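Local coordinates for Vv2_1132 (Vibrio vulnificus CMCP6, PDB 5Y9S), which probably regulates transcription as a tetrameric LysR-type regulator, pairing DNA-binding helix-turn-helix domains with a domain of the substrate-binding type that would sense an effector, at residues 104-109 / 154-159; 200-205 / 248-253; 147-152 / 286-291; 178-183 / 277-282. All blocks are in the same frame, centred on the assembly; numbering follows the deposited sequence.

Contact 1 (104-109 / 154-159)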
# COMPACT_ATOMS: atom_id res chain seq x y z
N VAL D 104 -10.56 6.09 29.42
CA VAL D 104 -11.19 6.01 28.11
C VAL D 104 -12.70 6.09 28.31
O VAL D 104 -13.22 5.59 29.31
CB VAL D 104 -10.81 4.71 27.37
CG1 VAL D 104 -11.25 3.50 28.16
CG2 VAL D 104 -11.44 4.66 26.00
N CYS D 105 -13.39 6.74 27.37
CA CYS D 105 -14.84 6.87 27.43
C CYS D 105 -15.33 7.46 26.12
O CYS D 105 -14.55 7.82 25.23
CB CYS D 105 -15.30 7.77 28.58
SG CYS D 105 -14.56 9.42 28.49
N LEU D 106 -16.65 7.56 26.01
CA LEU D 106 -17.26 8.22 24.87
C LEU D 106 -17.02 9.72 24.95
O LEU D 106 -16.77 10.27 26.03
CB LEU D 106 -18.76 7.92 24.82
CG LEU D 106 -19.09 6.46 24.53
CD1 LEU D 106 -19.15 5.61 25.83
CD2 LEU D 106 -20.38 6.37 23.71
N HIS D 107 -17.13 10.37 23.79
CA HIS D 107 -16.87 11.81 23.69
C HIS D 107 -17.76 12.61 24.63
O HIS D 107 -17.29 13.54 25.29
CB HIS D 107 -17.09 12.29 22.26
CG HIS D 107 -15.95 12.02 21.34
ND1 HIS D 107 -15.59 10.75 20.96
CD2 HIS D 107 -15.07 12.86 20.74
CE1 HIS D 107 -14.55 10.81 20.15
NE2 HIS D 107 -14.21 12.08 20.00
N THR D 108 -19.05 12.27 24.69
CA THR D 108 -19.98 13.06 25.49
C THR D 108 -19.59 13.02 26.96
O THR D 108 -19.48 14.07 27.61
CB THR D 108 -21.41 12.55 25.30
OG1 THR D 108 -21.49 11.18 25.72
CG2 THR D 108 -21.81 12.62 23.84
N LEU D 109 -19.33 11.82 27.49
CA LEU D 109 -19.01 11.69 28.90
C LEU D 109 -17.74 12.46 29.24
O LEU D 109 -17.58 12.93 30.37
CB LEU D 109 -18.86 10.22 29.26
CG LEU D 109 -20.11 9.34 29.18
CD1 LEU D 109 -19.80 7.93 29.62
CD2 LEU D 109 -21.22 9.95 30.04
N LEU D 154 -12.55 2.83 32.42
CA LEU D 154 -13.49 3.04 31.34
C LEU D 154 -14.81 3.51 31.94
O LEU D 154 -15.34 2.86 32.84
CB LEU D 154 -13.68 1.75 30.53
CG LEU D 154 -14.94 1.68 29.69
CD1 LEU D 154 -14.79 2.48 28.39
CD2 LEU D 154 -15.33 0.23 29.42
N PHE D 155 -15.29 4.66 31.50
CA PHE D 155 -16.61 5.15 31.89
C PHE D 155 -17.57 4.92 30.74
O PHE D 155 -17.23 5.18 29.58
CB PHE D 155 -16.55 6.63 32.24
CG PHE D 155 -15.83 6.91 33.50
CD1 PHE D 155 -14.45 7.00 33.51
CD2 PHE D 155 -16.52 7.06 34.69
CE1 PHE D 155 -13.77 7.25 34.69
CE2 PHE D 155 -15.85 7.30 35.87
CZ PHE D 155 -14.47 7.39 35.88
N THR D 156 -18.77 4.41 31.04
CA THR D 156 -19.71 4.07 29.98
C THR D 156 -21.12 3.98 30.53
O THR D 156 -21.33 3.83 31.74
CB THR D 156 -19.32 2.75 29.30
OG1 THR D 156 -20.08 2.57 28.10
CG2 THR D 156 -19.58 1.58 30.25
N TYR D 157 -22.09 4.10 29.63
CA TYR D 157 -23.48 3.80 29.93
C TYR D 157 -23.70 2.29 29.91
O TYR D 157 -23.04 1.57 29.15
CB TYR D 157 -24.42 4.47 28.92
CG TYR D 157 -24.40 6.00 28.87
CD1 TYR D 157 -24.89 6.75 29.93
CD2 TYR D 157 -23.90 6.68 27.76
CE1 TYR D 157 -24.88 8.13 29.90
CE2 TYR D 157 -23.88 8.07 27.71
CZ TYR D 157 -24.37 8.79 28.80
OH TYR D 157 -24.38 10.16 28.80
N ASN D 158 -24.62 1.82 30.75
CA ASN D 158 -24.79 0.38 30.97
C ASN D 158 -25.09 -0.34 29.66
O ASN D 158 -25.68 0.23 28.74
CB ASN D 158 -25.90 0.10 31.97
CG ASN D 158 -27.25 0.59 31.47
OD1 ASN D 158 -27.79 0.07 30.50
ND2 ASN D 158 -27.79 1.61 32.13
N ILE D 159 -24.70 -1.60 29.58
CA ILE D 159 -24.73 -2.35 28.32
C ILE D 159 -25.80 -3.44 28.43
O ILE D 159 -25.72 -4.33 29.28
CB ILE D 159 -23.36 -2.96 27.98
CG1 ILE D 159 -22.23 -1.98 28.35
CG2 ILE D 159 -23.29 -3.32 26.50
CD1 ILE D 159 -21.65 -2.22 29.73
O HOH W 1 -24.15 12.20 27.28
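V104 pairs with L154 as neighbours on parallel strands, and both side chains rise from the same face of the sheet. V104 CG1 sits between the backbone N and the carbonyl carbon (chi1 60°). This sets it 3.7 Å from L154 CD1, the two side chains crossing at a slant. H142 of helix 139-147 packs on both. V104 O accepts a hydrogen bond from F155 N at 3.2 Å, nearly straight at 157°. The same oxygen takes a CA-H...O contact from L154 CA at 3.3 Å.

C105 turns to the other face. Its CB meets F155 CB at 4.0 Å, while the phenyl ring runs on away from 104-109. L114 of helix 114-120 packs on both side chains. L106 reaches T156 with its CD1 methyl, 3.9 Å from T156 OG1.

The chain then enters helix 107-112. A water links T108 to the far strand. It lies 2.6 Å from Y157 OH, in the plane of the tyrosine ring, and its bond to T108 OG1 is weak. With CG anti to the carbonyl carbon (chi1 -66°), L109 leans toward strand 153-157. CD1 rests near the backbone of F155 and T156. CD2 lies 3.6 Å from Y157 CZ, obliquely to the ring. F210 meets the same ring nearly parallel.

Two adjacent parallel strands, with a helix starting where one of them ends, are typical of the alpha/beta subdomains of the periplasmic-binding-protein fold, the fold shared by the LysR substrate-binding domain.

Contact 2 (200-205 / 248-253)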
# COMPACT_ATOMS: atom_id res chain seq x y z
N ILE D 200 -44.26 18.01 16.83
CA ILE D 200 -43.20 18.66 17.61
C ILE D 200 -41.87 18.40 16.92
O ILE D 200 -41.55 17.23 16.66
CB ILE D 200 -43.16 18.14 19.05
CG1 ILE D 200 -44.57 17.82 19.54
CG2 ILE D 200 -42.47 19.15 19.93
CD1 ILE D 200 -44.61 17.15 20.90
N PRO D 201 -41.08 19.42 16.64
CA PRO D 201 -39.74 19.18 16.12
C PRO D 201 -38.91 18.43 17.15
O PRO D 201 -38.93 18.73 18.34
CB PRO D 201 -39.18 20.59 15.86
CG PRO D 201 -40.37 21.52 15.98
CD PRO D 201 -41.32 20.85 16.91
N TYR D 202 -38.18 17.43 16.67
CA TYR D 202 -37.51 16.46 17.53
C TYR D 202 -36.02 16.49 17.23
O TYR D 202 -35.62 16.30 16.08
CB TYR D 202 -38.09 15.06 17.30
CG TYR D 202 -37.34 13.94 17.99
CD1 TYR D 202 -36.86 14.08 19.29
CD2 TYR D 202 -37.13 12.74 17.34
CE1 TYR D 202 -36.17 13.05 19.92
CE2 TYR D 202 -36.46 11.70 17.96
CZ TYR D 202 -35.98 11.86 19.25
OH TYR D 202 -35.30 10.82 19.85
N LEU D 203 -35.21 16.75 18.27
CA LEU D 203 -33.75 16.77 18.17
C LEU D 203 -33.22 15.45 18.72
O LEU D 203 -33.25 15.23 19.94
CB LEU D 203 -33.15 17.95 18.92
CG LEU D 203 -33.87 19.30 18.84
CD1 LEU D 203 -33.58 20.16 20.09
CD2 LEU D 203 -33.46 20.05 17.59
N SER D 204 -32.73 14.58 17.84
CA SER D 204 -32.58 13.16 18.14
C SER D 204 -31.11 12.72 18.09
O SER D 204 -30.24 13.42 17.57
CB SER D 204 -33.38 12.32 17.15
OG SER D 204 -32.76 12.37 15.88
N TYR D 205 -30.87 11.52 18.60
CA TYR D 205 -29.54 10.92 18.55
C TYR D 205 -29.39 10.06 17.30
O TYR D 205 -30.36 9.50 16.80
CB TYR D 205 -29.28 10.07 19.78
CG TYR D 205 -29.14 10.82 21.08
CD1 TYR D 205 -27.91 11.28 21.50
CD2 TYR D 205 -30.24 11.01 21.92
CE1 TYR D 205 -27.75 11.94 22.70
CE2 TYR D 205 -30.10 11.67 23.12
CZ TYR D 205 -28.86 12.13 23.51
OH TYR D 205 -28.71 12.79 24.70
N VAL D 248 -37.66 19.73 20.79
CA VAL D 248 -37.53 19.01 22.05
C VAL D 248 -36.45 17.94 21.90
O VAL D 248 -36.37 17.25 20.86
CB VAL D 248 -38.89 18.41 22.46
CG1 VAL D 248 -39.43 17.53 21.36
CG2 VAL D 248 -38.80 17.63 23.76
N ALA D 249 -35.60 17.83 22.91
CA ALA D 249 -34.54 16.83 22.98
C ALA D 249 -34.69 16.01 24.26
O ALA D 249 -35.07 16.55 25.31
CB ALA D 249 -33.16 17.49 22.95
N TRP D 250 -34.41 14.71 24.16
CA TRP D 250 -34.26 13.85 25.34
C TRP D 250 -32.77 13.77 25.66
O TRP D 250 -31.97 13.34 24.82
CB TRP D 250 -34.84 12.44 25.09
CG TRP D 250 -36.32 12.30 25.49
CD1 TRP D 250 -36.83 11.70 26.61
CD2 TRP D 250 -37.45 12.80 24.77
NE1 TRP D 250 -38.20 11.80 26.63
CE2 TRP D 250 -38.61 12.46 25.50
CE3 TRP D 250 -37.60 13.51 23.57
CZ2 TRP D 250 -39.89 12.81 25.07
CZ3 TRP D 250 -38.89 13.84 23.14
CH2 TRP D 250 -40.00 13.50 23.89
N VAL D 251 -32.40 14.23 26.85
CA VAL D 251 -30.99 14.34 27.25
C VAL D 251 -30.84 13.91 28.69
O VAL D 251 -31.75 14.06 29.53
CB VAL D 251 -30.45 15.78 27.08
CG1 VAL D 251 -30.46 16.20 25.63
CG2 VAL D 251 -31.24 16.76 27.97
N PRO D 252 -29.68 13.36 29.02
CA PRO D 252 -29.40 12.97 30.40
C PRO D 252 -29.40 14.19 31.32
O PRO D 252 -28.96 15.27 30.93
CB PRO D 252 -28.01 12.33 30.32
CG PRO D 252 -27.91 11.87 28.92
CD PRO D 252 -28.66 12.86 28.08
N MET D 253 -29.92 14.00 32.54
CA MET D 253 -29.94 15.11 33.49
C MET D 253 -28.56 15.72 33.67
O MET D 253 -28.44 16.94 33.77
CB MET D 253 -30.48 14.66 34.86
CG MET D 253 -31.99 14.60 34.98
SD MET D 253 -32.70 16.25 34.98
CE MET D 253 -32.00 17.02 36.42
O HOH W 2 -33.03 13.48 22.10
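V248 is gripped by two backbone bonds to the neighbouring parallel strand. V248 N donates to P201 O at 2.9 Å, and V248 O accepts from L203 N, also at 2.9 Å and almost straight (178°). V248 CG1 packs 3.7 Å from I200 CG2. Next to V248, A249 CB rests 3.9 Å from L203 CD1 on the other face of the sheet.

Beyond this pair the strands part, and a water fills in. It donates to L203 O and accepts from W250 N, each at 2.8 Å. Y202 and W250 cross at about a right angle, with Y202 CE1 3.9 Å from W250 CE3. Y202 CG lies anti to the backbone N (chi1 171°), which carries the ring along the strand, with one face over S204 CB. Y205 turns a ring edge to W250 O, which is 3.0 Å from Y205 CE2.

Farther out, polar ends fix the rings. Y202 OH bonds to E216, W250 NE1 to W275 O, and Y205 OH to S235 at the start of helix 235-243. The water thus satisfies L203 O and W250 N where the strands are too far apart for a direct bond, which implies that the buried backbone stays paired as they diverge.

Contact 3 (147-152 / 286-291)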
# COMPACT_ATOMS: atom_id res chain seq x y z
N GLU D 147 -7.99 -5.23 29.96
CA GLU D 147 -7.24 -6.47 30.14
C GLU D 147 -5.76 -6.26 29.83
O GLU D 147 -4.89 -6.68 30.61
CB GLU D 147 -7.82 -7.58 29.26
CG GLU D 147 -9.18 -8.10 29.72
CD GLU D 147 -9.80 -9.07 28.72
OE1 GLU D 147 -10.83 -8.72 28.10
OE2 GLU D 147 -9.24 -10.18 28.54
N ASP D 148 -5.45 -5.59 28.72
CA ASP D 148 -4.06 -5.32 28.35
C ASP D 148 -3.37 -4.28 29.24
O ASP D 148 -2.19 -3.99 29.00
CB ASP D 148 -3.98 -4.86 26.89
CG ASP D 148 -4.61 -5.86 25.91
OD1 ASP D 148 -5.01 -6.96 26.34
OD2 ASP D 148 -4.73 -5.54 24.71
N HIS D 149 -4.05 -3.71 30.23
CA HIS D 149 -3.50 -2.60 31.02
C HIS D 149 -3.01 -1.44 30.15
O HIS D 149 -2.22 -0.60 30.61
CB HIS D 149 -2.39 -3.08 31.95
CG HIS D 149 -2.79 -4.23 32.81
ND1 HIS D 149 -3.31 -4.08 34.08
CD2 HIS D 149 -2.76 -5.57 32.58
CE1 HIS D 149 -3.58 -5.27 34.60
NE2 HIS D 149 -3.26 -6.19 33.70
N SER D 150 -3.46 -1.36 28.89
CA SER D 150 -3.15 -0.19 28.08
C SER D 150 -3.97 1.02 28.49
O SER D 150 -3.64 2.14 28.07
CB SER D 150 -3.37 -0.51 26.59
OG SER D 150 -4.73 -0.79 26.30
N THR D 151 -5.02 0.82 29.28
CA THR D 151 -5.77 1.90 29.90
C THR D 151 -6.21 1.43 31.27
O THR D 151 -6.23 0.23 31.55
CB THR D 151 -6.99 2.33 29.06
OG1 THR D 151 -7.41 3.64 29.48
CG2 THR D 151 -8.14 1.36 29.24
N ASP D 152 -6.57 2.38 32.13
CA ASP D 152 -6.85 2.09 33.54
C ASP D 152 -8.32 2.09 33.89
O ASP D 152 -8.76 1.25 34.69
CB ASP D 152 -6.13 3.10 34.42
CG ASP D 152 -4.64 3.12 34.16
OD1 ASP D 152 -4.07 4.23 34.01
OD2 ASP D 152 -4.04 2.03 34.08
N SER D 286 -9.76 -3.11 35.58
CA SER D 286 -9.18 -4.44 35.52
C SER D 286 -8.95 -5.00 36.91
O SER D 286 -8.45 -4.30 37.80
CB SER D 286 -7.84 -4.44 34.77
OG SER D 286 -7.31 -5.75 34.74
N THR D 287 -9.27 -6.29 37.09
CA THR D 287 -9.03 -6.93 38.37
C THR D 287 -7.54 -7.15 38.63
O THR D 287 -7.10 -7.10 39.78
CB THR D 287 -9.80 -8.25 38.46
OG1 THR D 287 -9.46 -9.06 37.33
CG2 THR D 287 -11.31 -7.99 38.45
N THR D 288 -6.75 -7.36 37.57
CA THR D 288 -5.30 -7.58 37.66
C THR D 288 -4.48 -6.30 37.62
O THR D 288 -3.27 -6.37 37.36
CB THR D 288 -4.83 -8.50 36.52
OG1 THR D 288 -5.02 -7.85 35.25
CG2 THR D 288 -5.60 -9.80 36.52
N ASN D 289 -5.07 -5.13 37.84
CA ASN D 289 -4.36 -3.85 37.76
C ASN D 289 -4.39 -3.22 39.15
O ASN D 289 -5.44 -2.75 39.60
CB ASN D 289 -4.99 -2.93 36.72
CG ASN D 289 -4.24 -1.61 36.56
OD1 ASN D 289 -4.33 -0.71 37.40
ND2 ASN D 289 -3.51 -1.49 35.46
N HIS D 290 -3.24 -3.21 39.81
CA HIS D 290 -3.11 -2.64 41.15
C HIS D 290 -2.06 -1.54 41.10
O HIS D 290 -0.93 -1.71 41.56
CB HIS D 290 -2.76 -3.73 42.18
CG HIS D 290 -3.62 -4.95 42.08
ND1 HIS D 290 -3.26 -6.05 41.33
CD2 HIS D 290 -4.83 -5.24 42.62
CE1 HIS D 290 -4.21 -6.97 41.42
NE2 HIS D 290 -5.17 -6.50 42.20
N ARG D 291 -2.42 -0.40 40.53
CA ARG D 291 -1.62 0.81 40.63
C ARG D 291 -2.26 1.71 41.68
O ARG D 291 -3.49 1.87 41.70
CB ARG D 291 -1.53 1.53 39.28
CG ARG D 291 -1.16 0.60 38.10
CD ARG D 291 -0.93 1.38 36.79
NE ARG D 291 -0.42 2.71 37.09
CZ ARG D 291 -0.91 3.84 36.59
NH1 ARG D 291 -1.92 3.83 35.72
NH2 ARG D 291 -0.37 4.98 36.96
O HOH W 3 -7.75 -1.24 34.86
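H149 and N289 bring their CA atoms within 6.9 Å where two loops meet: H149 has positive phi and closes helix 139-147 in a Schellman motif, while S286 to N289 form a type I beta turn. The imidazole reaches across to this turn. N289 ND2 donates to H149 ND1 at 2.9 Å, with an angle of 161°. The bond lies in the plane of the ring and of the amide, and those two planes are only 22° apart. N289 extends CG anti to its backbone N (chi1 -177°), which lays the amide beside the ring edge. ND1 accepts, which is consistent with a proton on NE2, and NE2 donates a weak, bent bond to T288 OG1 at 2.9 Å. The ring is thus met firmly at ND1 and weakly at NE2. S286 OG and T288 OG1 hydrogen-bond to each other at 3.1 Å.

The loops lead into and out of strands 153-157 and 277-286, antiparallel neighbours in the sheet of the substrate-binding domain. A water spans the gap near these strands, donating to D152 O at 2.7 Å and accepting from S286 N at 2.8 Å.

D152 forms a salt bridge through OD1 to R291 NH1, 2.8 Å away. The carboxylate meets the guanidinium at its edge, but the two planes are well turned from each other. D152 OD2 has a salt bridge of its own with R102. R291 stands at the N-cap position of helix 292-300, and its NH2 also bonds to T100 O. D148, whose CB points away from 286-291, hydrogen-bonds to Q37 of another subunit.

Contact 4 (178-183 / 277-282)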
# COMPACT_ATOMS: atom_id res chain seq x y z
N HIS D 178 -23.22 6.85 38.69
CA HIS D 178 -24.33 7.78 38.69
C HIS D 178 -25.55 7.07 38.12
O HIS D 178 -25.43 6.35 37.12
CB HIS D 178 -24.00 9.02 37.85
CG HIS D 178 -24.64 10.27 38.35
ND1 HIS D 178 -24.38 11.50 37.79
CD2 HIS D 178 -25.52 10.48 39.35
CE1 HIS D 178 -25.07 12.42 38.43
NE2 HIS D 178 -25.78 11.83 39.38
N SER D 179 -26.69 7.27 38.77
CA SER D 179 -27.99 6.86 38.26
C SER D 179 -28.84 8.12 38.11
O SER D 179 -28.84 8.98 39.00
CB SER D 179 -28.67 5.85 39.19
OG SER D 179 -28.26 4.52 38.90
N GLU D 180 -29.54 8.23 36.99
CA GLU D 180 -30.28 9.44 36.67
C GLU D 180 -31.30 9.08 35.60
O GLU D 180 -31.48 7.91 35.25
CB GLU D 180 -29.34 10.55 36.19
CG GLU D 180 -28.63 10.22 34.88
CD GLU D 180 -27.75 11.35 34.37
OE1 GLU D 180 -26.85 11.09 33.53
OE2 GLU D 180 -27.94 12.51 34.81
N LYS D 181 -31.96 10.10 35.06
CA LYS D 181 -32.94 9.91 34.01
C LYS D 181 -32.52 10.68 32.76
O LYS D 181 -31.76 11.66 32.83
CB LYS D 181 -34.34 10.36 34.47
CG LYS D 181 -34.78 9.84 35.86
CD LYS D 181 -35.48 8.47 35.77
CE LYS D 181 -36.47 8.25 36.92
NZ LYS D 181 -37.87 8.12 36.42
N VAL D 182 -33.00 10.20 31.63
CA VAL D 182 -32.91 10.92 30.37
C VAL D 182 -34.25 11.64 30.18
O VAL D 182 -35.29 10.99 30.07
CB VAL D 182 -32.61 9.98 29.20
CG1 VAL D 182 -32.81 10.71 27.89
CG2 VAL D 182 -31.18 9.42 29.33
N VAL D 183 -34.23 12.97 30.17
CA VAL D 183 -35.48 13.73 30.25
C VAL D 183 -35.71 14.57 29.01
O VAL D 183 -34.75 15.00 28.37
CB VAL D 183 -35.50 14.61 31.50
CG1 VAL D 183 -35.31 13.73 32.74
CG2 VAL D 183 -34.44 15.71 31.40
N ILE D 277 -36.44 8.39 31.04
CA ILE D 277 -35.87 7.05 30.87
C ILE D 277 -34.71 6.89 31.84
O ILE D 277 -33.75 7.68 31.77
CB ILE D 277 -35.40 6.81 29.43
CG1 ILE D 277 -36.55 7.05 28.46
CG2 ILE D 277 -34.89 5.40 29.32
CD1 ILE D 277 -36.10 7.35 27.07
N PRO D 278 -34.72 5.88 32.72
CA PRO D 278 -33.62 5.69 33.67
C PRO D 278 -32.37 5.19 32.98
O PRO D 278 -32.43 4.43 32.01
CB PRO D 278 -34.16 4.63 34.63
CG PRO D 278 -35.05 3.79 33.78
CD PRO D 278 -35.71 4.78 32.81
N ILE D 279 -31.22 5.57 33.53
CA ILE D 279 -29.94 5.28 32.90
C ILE D 279 -28.86 5.28 33.98
O ILE D 279 -28.93 6.04 34.95
CB ILE D 279 -29.66 6.29 31.77
CG1 ILE D 279 -29.02 5.61 30.59
CG2 ILE D 279 -28.82 7.48 32.23
CD1 ILE D 279 -29.08 6.49 29.41
N ASP D 280 -27.87 4.40 33.82
CA ASP D 280 -26.77 4.27 34.77
C ASP D 280 -25.46 4.53 34.05
O ASP D 280 -25.30 4.17 32.88
CB ASP D 280 -26.71 2.86 35.41
CG ASP D 280 -28.07 2.30 35.78
OD1 ASP D 280 -28.87 3.02 36.41
OD2 ASP D 280 -28.33 1.13 35.45
N ILE D 281 -24.53 5.16 34.75
CA ILE D 281 -23.20 5.41 34.22
C ILE D 281 -22.21 4.60 35.04
O ILE D 281 -22.11 4.78 36.26
CB ILE D 281 -22.84 6.90 34.24
CG1 ILE D 281 -23.65 7.64 33.17
CG2 ILE D 281 -21.36 7.06 33.98
CD1 ILE D 281 -23.81 9.11 33.44
N LEU D 282 -21.49 3.72 34.37
CA LEU D 282 -20.64 2.74 35.03
C LEU D 282 -19.18 3.12 34.86
O LEU D 282 -18.80 3.76 33.88
CB LEU D 282 -20.88 1.34 34.45
CG LEU D 282 -22.36 0.99 34.50
CD1 LEU D 282 -22.67 -0.33 33.83
CD2 LEU D 282 -22.80 1.00 35.95
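E180 and I279 lie side by side across the strands and point the same way, with E180 CG 3.8 Å from I279 CG2. E180 CG sits between the backbone N and the carbonyl carbon (chi1 64°), and the chain beyond it is extended. This carries OE1 over to I281, 3.6 Å from I281 CD1. OE1 also hydrogen-bonds to H254 ND1. On the same face V182 crosses I279 at a slant, V182 CG2 touching I279 CD1 at 3.6 Å. F210 and L211 of helix 210-220 pack against I279.

The backbones form an antiparallel ladder within the mixed sheet of the substrate-binding domain. The strand axes come within 4.3 Å, at 140° between their directions. E180 and I279 exchange two hydrogen bonds, as do V182 and I277. H178 and I281 close the ladder, with I281 N to H178 O at 2.8 Å and a weak return bond.

The other face is more polar and more open. S179 OG donates to D280 OD1 at 3.0 Å, arriving 40° out of the carboxylate plane. K181 CD passes alongside P278, 3.9 Å from P278 CA.

Overall arrangement
Contacts 1, 2 and 4 reach the same branched mixed sheet. Contact 4 sits between the other two, its centre about 12 Å from that of contact 1 and about 15 Å from that of contact 2. Backbone bonds probably join 154-159 to 277-282, and 248-253 to 178-183. Y157 also packs on P252, bringing contacts 1 and 2 together. Contact 3 lies at the far end, its centre about 37 Å from that of contact 2; it touches contact 1 through T151 and V104. Along the chain it encloses contacts 4 and 2. In relatives the effector binds in the cleft between the two subdomains.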